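Local coordinates for protein peptidoglycan-N-acetylglucosamine deacetylase BC_1960 (Bacillus cereus, PDB 5O6Y) that removes the acetyl group from N-acetylglucosamine residues of peptidoglycan, and also acts on soluble chitin substrates, with zinc as cofactor, at residues 53-58 / 81-86; 113-118 / 135-140. One frame throughout, in Å; residues are numbered along the deposited sequence.

Contact 1. Residues 53-58 / 81-86; sequences FLLGEN and YSHPNL. With 5YA (4-naphthalen-1-yl-~{N}-oxidanyl-benzamide), chain H.
L55 meets H83 where strand 51-54 of the NodB-homology (polysaccharide deacetylase) fold gives way to helix 56-61, with the loop carrying the metal-binding histidine laid against that junction. L55 sits at the N-cap position, and its CD2 touches H83 CB at 3.6 Å and also lies in the plane of the imidazole, at the ring's edge. G56 is wedged against the loop, its CA 3.9 Å from Y81 CA and its carbonyl carbon against the Y81 ring. E57 grips the loop through its backbone: E57 N donates to Y81 O at 3.0 Å, and the same amide nitrogen lies over one face of the Y81 ring. CB of E57 is set over that ring in a CH-pi contact, 4.0 Å from the centroid. Chi1 at 84° turns CG toward Y81 O, and the extended chain then carries OE1 to S82 CA, 3.4 Å away. E60 binds the Y81 hydroxyl and Q97 binds the S82 hydroxyl. D29, H79 and H83 are the zinc ligands of this enzyme. H83 NE2 lies 2.4 Å from O2 of the bound hydroxamate 5YA, too short for an ordinary hydrogen bond, so the details of this contact are doubtful.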
loop_
_atom_site.group_PDB
_atom_site.type_symbol
_atom_site.label_atom_id
_atom_site.label_comp_id
_atom_site.label_asym_id
_atom_site.label_seq_id
_atom_site.Cartn_x
_atom_site.Cartn_y
_atom_site.Cartn_z
ATOM N N PHE A 53 1.451 -2.023 2.829
ATOM C CA PHE A 53 0.580 -3.193 2.804
ATOM C C PHE A 53 1.442 -4.429 3.026
ATOM O O PHE A 53 2.170 -4.859 2.125
ATOM C CB PHE A 53 -0.188 -3.277 1.487
ATOM C CG PHE A 53 -1.323 -2.303 1.388
ATOM C CD1 PHE A 53 -1.195 -1.139 0.647
ATOM C CD2 PHE A 53 -2.516 -2.545 2.048
ATOM C CE1 PHE A 53 -2.241 -0.240 0.557
ATOM C CE2 PHE A 53 -3.565 -1.649 1.964
ATOM C CZ PHE A 53 -3.427 -0.494 1.216
ATOM N N LEU A 54 1.359 -4.998 4.223
ATOM C CA LEU A 54 2.276 -6.037 4.667
ATOM C C LEU A 54 1.650 -7.416 4.507
ATOM O O LEU A 54 0.487 -7.624 4.868
ATOM C CB LEU A 54 2.675 -5.814 6.127
ATOM C CG LEU A 54 3.325 -4.472 6.462
ATOM C CD1 LEU A 54 3.635 -4.394 7.946
ATOM C CD2 LEU A 54 4.582 -4.261 5.637
ATOM N N LEU A 55 2.430 -8.352 3.971
ATOM C CA LEU A 55 2.017 -9.749 3.947
ATOM C C LEU A 55 2.073 -10.342 5.350
ATOM O O LEU A 55 2.997 -10.068 6.121
ATOM C CB LEU A 55 2.912 -10.551 3.002
ATOM C CG LEU A 55 2.637 -10.407 1.505
ATOM C CD1 LEU A 55 3.802 -10.939 0.693
ATOM C CD2 LEU A 55 1.361 -11.140 1.144
ATOM N N GLY A 56 1.074 -11.161 5.677
ATOM C CA GLY A 56 1.037 -11.772 6.997
ATOM C C GLY A 56 2.178 -12.744 7.230
ATOM O O GLY A 56 2.739 -12.803 8.327
ATOM N N GLU A 57 2.540 -13.517 6.202
ATOM C CA GLU A 57 3.603 -14.504 6.361
ATOM C C GLU A 57 4.959 -13.840 6.575
ATOM O O GLU A 57 5.828 -14.415 7.243
ATOM C CB GLU A 57 3.648 -15.433 5.145
ATOM C CG GLU A 57 4.436 -14.885 3.965
ATOM C CD GLU A 57 4.367 -15.779 2.746
ATOM O OE1 GLU A 57 3.501 -16.677 2.715
ATOM O OE2 GLU A 57 5.181 -15.582 1.816
ATOM N N ASN A 58 5.157 -12.637 6.030
ATOM C CA ASN A 58 6.416 -11.922 6.194
ATOM C C ASN A 58 6.480 -11.133 7.492
ATOM O O ASN A 58 7.575 -10.927 8.027
ATOM C CB ASN A 58 6.645 -10.984 5.011
ATOM C CG ASN A 58 7.047 -11.727 3.752
ATOM O OD1 ASN A 58 7.150 -12.952 3.754
ATOM N ND2 ASN A 58 7.270 -10.991 2.667
ATOM N N TYR A 81 -2.181 -12.988 3.768
ATOM C CA TYR A 81 -1.148 -13.752 4.465
ATOM C C TYR A 81 -0.093 -14.304 3.508
ATOM O O TYR A 81 1.097 -14.007 3.653
ATOM C CB TYR A 81 -1.792 -14.889 5.267
ATOM C CG TYR A 81 -0.798 -15.746 6.020
ATOM C CD1 TYR A 81 -0.351 -15.378 7.283
ATOM C CD2 TYR A 81 -0.306 -16.925 5.469
ATOM C CE1 TYR A 81 0.560 -16.156 7.973
ATOM C CE2 TYR A 81 0.604 -17.709 6.152
ATOM C CZ TYR A 81 1.035 -17.320 7.403
ATOM O OH TYR A 81 1.941 -18.099 8.087
ATOM N N SER A 82 -0.513 -15.112 2.531
ATOM C CA SER A 82 0.420 -15.825 1.663
ATOM C C SER A 82 0.320 -15.387 0.206
ATOM O O SER A 82 0.784 -16.107 -0.686
ATOM C CB SER A 82 0.208 -17.336 1.778
ATOM O OG SER A 82 -1.114 -17.699 1.418
ATOM N N HIS A 83 -0.278 -14.226 -0.054
ATOM C CA HIS A 83 -0.326 -13.610 -1.378
ATOM C C HIS A 83 -0.950 -14.521 -2.435
ATOM O O HIS A 83 -0.289 -14.839 -3.432
ATOM C CB HIS A 83 1.091 -13.212 -1.806
ATOM C CG HIS A 83 1.142 -12.039 -2.736
ATOM N ND1 HIS A 83 1.274 -12.176 -4.101
ATOM C CD2 HIS A 83 1.097 -10.708 -2.494
ATOM C CE1 HIS A 83 1.300 -10.980 -4.660
ATOM N NE2 HIS A 83 1.195 -10.072 -3.707
ATOM N N PRO A 84 -2.209 -14.962 -2.271
ATOM C CA PRO A 84 -2.836 -15.762 -3.331
ATOM C C PRO A 84 -3.704 -14.919 -4.251
ATOM O O PRO A 84 -4.053 -13.784 -3.915
ATOM C CB PRO A 84 -3.678 -16.765 -2.538
ATOM C CG PRO A 84 -4.145 -15.957 -1.364
ATOM C CD PRO A 84 -3.054 -14.936 -1.062
ATOM N N ASN A 85 -4.062 -15.458 -5.412
ATOM C CA ASN A 85 -5.017 -14.799 -6.298
ATOM C C ASN A 85 -6.403 -14.927 -5.676
ATOM O O ASN A 85 -7.034 -15.984 -5.750
ATOM C CB ASN A 85 -4.968 -15.418 -7.691
ATOM C CG ASN A 85 -5.732 -14.607 -8.725
ATOM O OD1 ASN A 85 -6.720 -13.944 -8.411
ATOM N ND2 ASN A 85 -5.273 -14.661 -9.971
ATOM N N LEU A 86 -6.881 -13.843 -5.058
ATOM C CA LEU A 86 -8.146 -13.890 -4.330
ATOM C C LEU A 86 -9.327 -14.248 -5.223
ATOM O O LEU A 86 -10.348 -14.729 -4.717
ATOM C CB LEU A 86 -8.407 -12.552 -3.636
ATOM C CG LEU A 86 -7.568 -12.257 -2.392
ATOM C CD1 LEU A 86 -8.052 -10.981 -1.730
ATOM C CD2 LEU A 86 -7.640 -13.422 -1.419
HETATM C C1 5YA H . 1.693 -4.641 -13.464
HETATM C C2 5YA H . 1.779 -4.992 -12.113
HETATM C C3 5YA H . 0.659 -5.434 -11.410
HETATM C C4 5YA H . -0.603 -5.512 -12.076
HETATM C C5 5YA H . -0.691 -5.152 -13.454
HETATM C C6 5YA H . 0.479 -4.713 -14.143
HETATM C C7 5YA H . -1.780 -5.950 -11.399
HETATM C C8 5YA H . -2.990 -6.018 -12.085
HETATM O O1 5YA H . 0.508 -5.886 -4.965
HETATM C C9 5YA H . -3.073 -5.665 -13.435
HETATM C C10 5YA H . -1.945 -5.235 -14.126
HETATM C C11 5YA H . 0.795 -5.789 -9.966
HETATM C C12 5YA H . 0.301 -4.911 -9.022
HETATM C C13 5YA H . 0.407 -5.196 -7.675
HETATM N N1 5YA H . 1.864 -7.610 -5.312
HETATM C C14 5YA H . 1.023 -6.358 -7.256
HETATM C C15 5YA H . 1.533 -7.244 -8.196
HETATM C C16 5YA H . 1.420 -6.958 -9.552
HETATM C C17 5YA H . 1.116 -6.613 -5.751
HETATM O O2 5YA H . 1.955 -7.843 -3.928
#

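Contact 2. Residues 113-118 / 135-140; sequences PKFIRP and NFMIVQ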
loop_
_atom_site.group_PDB
_atom_site.type_symbol
_atom_site.label_atom_id
_atom_site.label_comp_id
_atom_site.label_asym_id
_atom_site.label_seq_id
_atom_site.Cartn_x
_atom_site.Cartn_y
_atom_site.Cartn_z
ATOM N N PRO A 113 -5.485 -3.177 11.125
ATOM C CA PRO A 113 -5.484 -2.258 9.981
ATOM C C PRO A 113 -6.829 -2.233 9.269
ATOM O O PRO A 113 -7.472 -3.266 9.072
ATOM C CB PRO A 113 -4.380 -2.818 9.077
ATOM C CG PRO A 113 -3.505 -3.613 9.995
ATOM C CD PRO A 113 -4.432 -4.200 11.015
ATOM N N LYS A 114 -7.250 -1.030 8.886
ATOM C CA LYS A 114 -8.511 -0.848 8.181
ATOM C C LYS A 114 -8.377 -1.054 6.678
ATOM O O LYS A 114 -9.346 -1.463 6.025
ATOM C CB LYS A 114 -9.069 0.552 8.455
ATOM C CG LYS A 114 -10.475 0.790 7.923
ATOM C CD LYS A 114 -10.806 2.272 7.885
ATOM C CE LYS A 114 -12.278 2.510 7.595
ATOM N NZ LYS A 114 -13.142 2.026 8.705
ATOM N N PHE A 115 -7.201 -0.792 6.115
ATOM C CA PHE A 115 -7.022 -0.812 4.670
ATOM C C PHE A 115 -6.554 -2.184 4.200
ATOM O O PHE A 115 -5.645 -2.778 4.790
ATOM C CB PHE A 115 -6.033 0.272 4.238
ATOM C CG PHE A 115 -6.624 1.651 4.238
ATOM C CD1 PHE A 115 -6.731 2.375 5.413
ATOM C CD2 PHE A 115 -7.092 2.216 3.065
ATOM C CE1 PHE A 115 -7.286 3.642 5.416
ATOM C CE2 PHE A 115 -7.647 3.482 3.062
ATOM C CZ PHE A 115 -7.744 4.194 4.239
ATOM N N ILE A 116 -7.190 -2.678 3.141
ATOM C CA ILE A 116 -6.827 -3.926 2.482
ATOM C C ILE A 116 -6.422 -3.601 1.052
ATOM O O ILE A 116 -7.032 -2.742 0.408
ATOM C CB ILE A 116 -7.994 -4.938 2.499
ATOM C CG1 ILE A 116 -8.301 -5.397 3.923
ATOM C CG2 ILE A 116 -7.696 -6.141 1.611
ATOM C CD1 ILE A 116 -9.387 -6.449 3.989
ATOM N N ARG A 117 -5.382 -4.270 0.560
ATOM C CA ARG A 117 -5.043 -4.234 -0.859
ATOM C C ARG A 117 -4.956 -5.671 -1.350
ATOM O O ARG A 117 -4.138 -6.455 -0.824
ATOM C CB ARG A 117 -3.736 -3.488 -1.129
ATOM C CG ARG A 117 -3.336 -3.518 -2.598
ATOM C CD ARG A 117 -2.179 -2.584 -2.894
ATOM N NE ARG A 117 -2.584 -1.182 -2.900
ATOM C CZ ARG A 117 -1.732 -0.164 -2.968
ATOM N NH1 ARG A 117 -0.427 -0.398 -3.029
ATOM N NH2 ARG A 117 -2.180 1.084 -2.969
ATOM N N PRO A 118 -5.762 -6.069 -2.328
ATOM C CA PRO A 118 -5.698 -7.441 -2.827
ATOM C C PRO A 118 -4.498 -7.627 -3.735
ATOM O O PRO A 118 -4.209 -6.768 -4.582
ATOM C CB PRO A 118 -7.017 -7.596 -3.597
ATOM C CG PRO A 118 -7.323 -6.212 -4.068
ATOM C CD PRO A 118 -6.804 -5.276 -3.004
ATOM N N ASN A 135 -16.200 -3.127 7.917
ATOM C CA ASN A 135 -15.581 -1.822 8.148
ATOM C C ASN A 135 -14.139 -1.765 7.647
ATOM O O ASN A 135 -13.305 -1.051 8.211
ATOM C CB ASN A 135 -15.650 -1.420 9.627
ATOM C CG ASN A 135 -15.553 0.078 9.831
ATOM O OD1 ASN A 135 -15.766 0.857 8.902
ATOM N ND2 ASN A 135 -15.232 0.490 11.052
ATOM N N PHE A 136 -13.832 -2.513 6.591
ATOM C CA PHE A 136 -12.553 -2.382 5.898
ATOM C C PHE A 136 -12.659 -1.327 4.802
ATOM O O PHE A 136 -13.728 -0.762 4.575
ATOM C CB PHE A 136 -12.116 -3.712 5.280
ATOM C CG PHE A 136 -11.539 -4.691 6.262
ATOM C CD1 PHE A 136 -12.271 -5.796 6.669
ATOM C CD2 PHE A 136 -10.258 -4.523 6.759
ATOM C CE1 PHE A 136 -11.740 -6.707 7.561
ATOM C CE2 PHE A 136 -9.720 -5.433 7.651
ATOM C CZ PHE A 136 -10.463 -6.528 8.052
ATOM N N MET A 137 -11.538 -1.034 4.155
ATOM C CA MET A 137 -11.575 -0.238 2.937
ATOM C C MET A 137 -10.473 -0.729 2.016
ATOM O O MET A 137 -9.306 -0.782 2.410
ATOM C CB MET A 137 -11.415 1.260 3.212
ATOM C CG MET A 137 -11.426 2.083 1.929
ATOM S SD MET A 137 -11.682 3.854 2.138
ATOM C CE MET A 137 -11.696 4.375 0.426
ATOM N N ILE A 138 -10.854 -1.099 0.805
ATOM C CA ILE A 138 -9.907 -1.584 -0.192
ATOM C C ILE A 138 -9.460 -0.427 -1.068
ATOM O O ILE A 138 -10.283 0.315 -1.601
ATOM C CB ILE A 138 -10.497 -2.724 -1.053
ATOM C CG1 ILE A 138 -10.586 -4.027 -0.255
ATOM C CG2 ILE A 138 -9.646 -2.949 -2.293
ATOM C CD1 ILE A 138 -11.812 -4.141 0.610
ATOM N N VAL A 139 -8.147 -0.271 -1.210
ATOM C CA VAL A 139 -7.563 0.778 -2.035
ATOM C C VAL A 139 -6.593 0.128 -3.007
ATOM O O VAL A 139 -5.640 -0.538 -2.586
ATOM C CB VAL A 139 -6.851 1.847 -1.193
ATOM C CG1 VAL A 139 -6.053 2.779 -2.092
ATOM C CG2 VAL A 139 -7.862 2.631 -0.372
ATOM N N GLN A 140 -6.837 0.314 -4.303
ATOM C CA GLN A 140 -5.917 -0.164 -5.326
ATOM C C GLN A 140 -4.835 0.878 -5.577
ATOM O O GLN A 140 -4.146 1.298 -4.642
ATOM C CB GLN A 140 -6.670 -0.487 -6.619
ATOM C CG GLN A 140 -7.833 -1.457 -6.449
ATOM C CD GLN A 140 -7.397 -2.911 -6.396
ATOM O OE1 GLN A 140 -6.252 -3.222 -6.065
ATOM N NE2 GLN A 140 -8.313 -3.812 -6.730
#
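K114 reaches N135 with its ammonium group: NZ donates to the backbone carbonyl N135 O at 3.1 Å, from above the carbonyl plane, and more weakly to OD1 of the same residue. N135 is the C-prime residue of the Schellman motif ending helix 125-133, so the lysine bonds to the turn between that helix and the next strand. From there a ladder of backbone bonds runs along the pair. M137 N gives its hydrogen to K114 O, I116 N to M137 O, and V139 N to I116 O at 3.2 Å. This is the parallel pairing of a beta-alpha-beta unit, strand 115-116, helix 125-133 and strand 137-139. CD1 of I116 sits over one face of the F136 ring, 3.6 Å from its centroid, while K114 O lies at that ring's edge. F115 and M137 point the same way in an oblique Met-aromatic contact, and V139 CG2 meets the edge of the F115 ring at 3.5 Å. Beyond the strands R117 takes over as donor. Its chain bends at chi3 (-74°), bringing NE to V139 O at 3.1 Å, nearly straight (176°) and in the guanidinium plane; NH2 bonds weakly to Q140 O. T26 OG1 accepts from R117 NH1, and Q140 NE2 donates to Y12 OH and G121 O.

The two contacts lie with their centres about 13 Å apart and touch directly. F53, at the strand end of contact 1, lays CE2 against the backbone of contact 2, 3.5 Å from R117 N, and L86 CD1 packs on P118 CB at 4.0 Å. Both contacts border the zinc site. Contact 1 supplies the zinc ligand H83. Contact 2 bonds to another zinc ligand: R117 O accepts from H79 ND1, while H79 NE2 is hydrogen-bonded to 5YA. The nearest side-chain atoms of R117 and D28, the predicted proton acceptor, are about 3 Å apart; the ion pair of R117 NH1 with D28 OD1 is long and weak. R117 thus lies in the second shell, where it probably helps position H79.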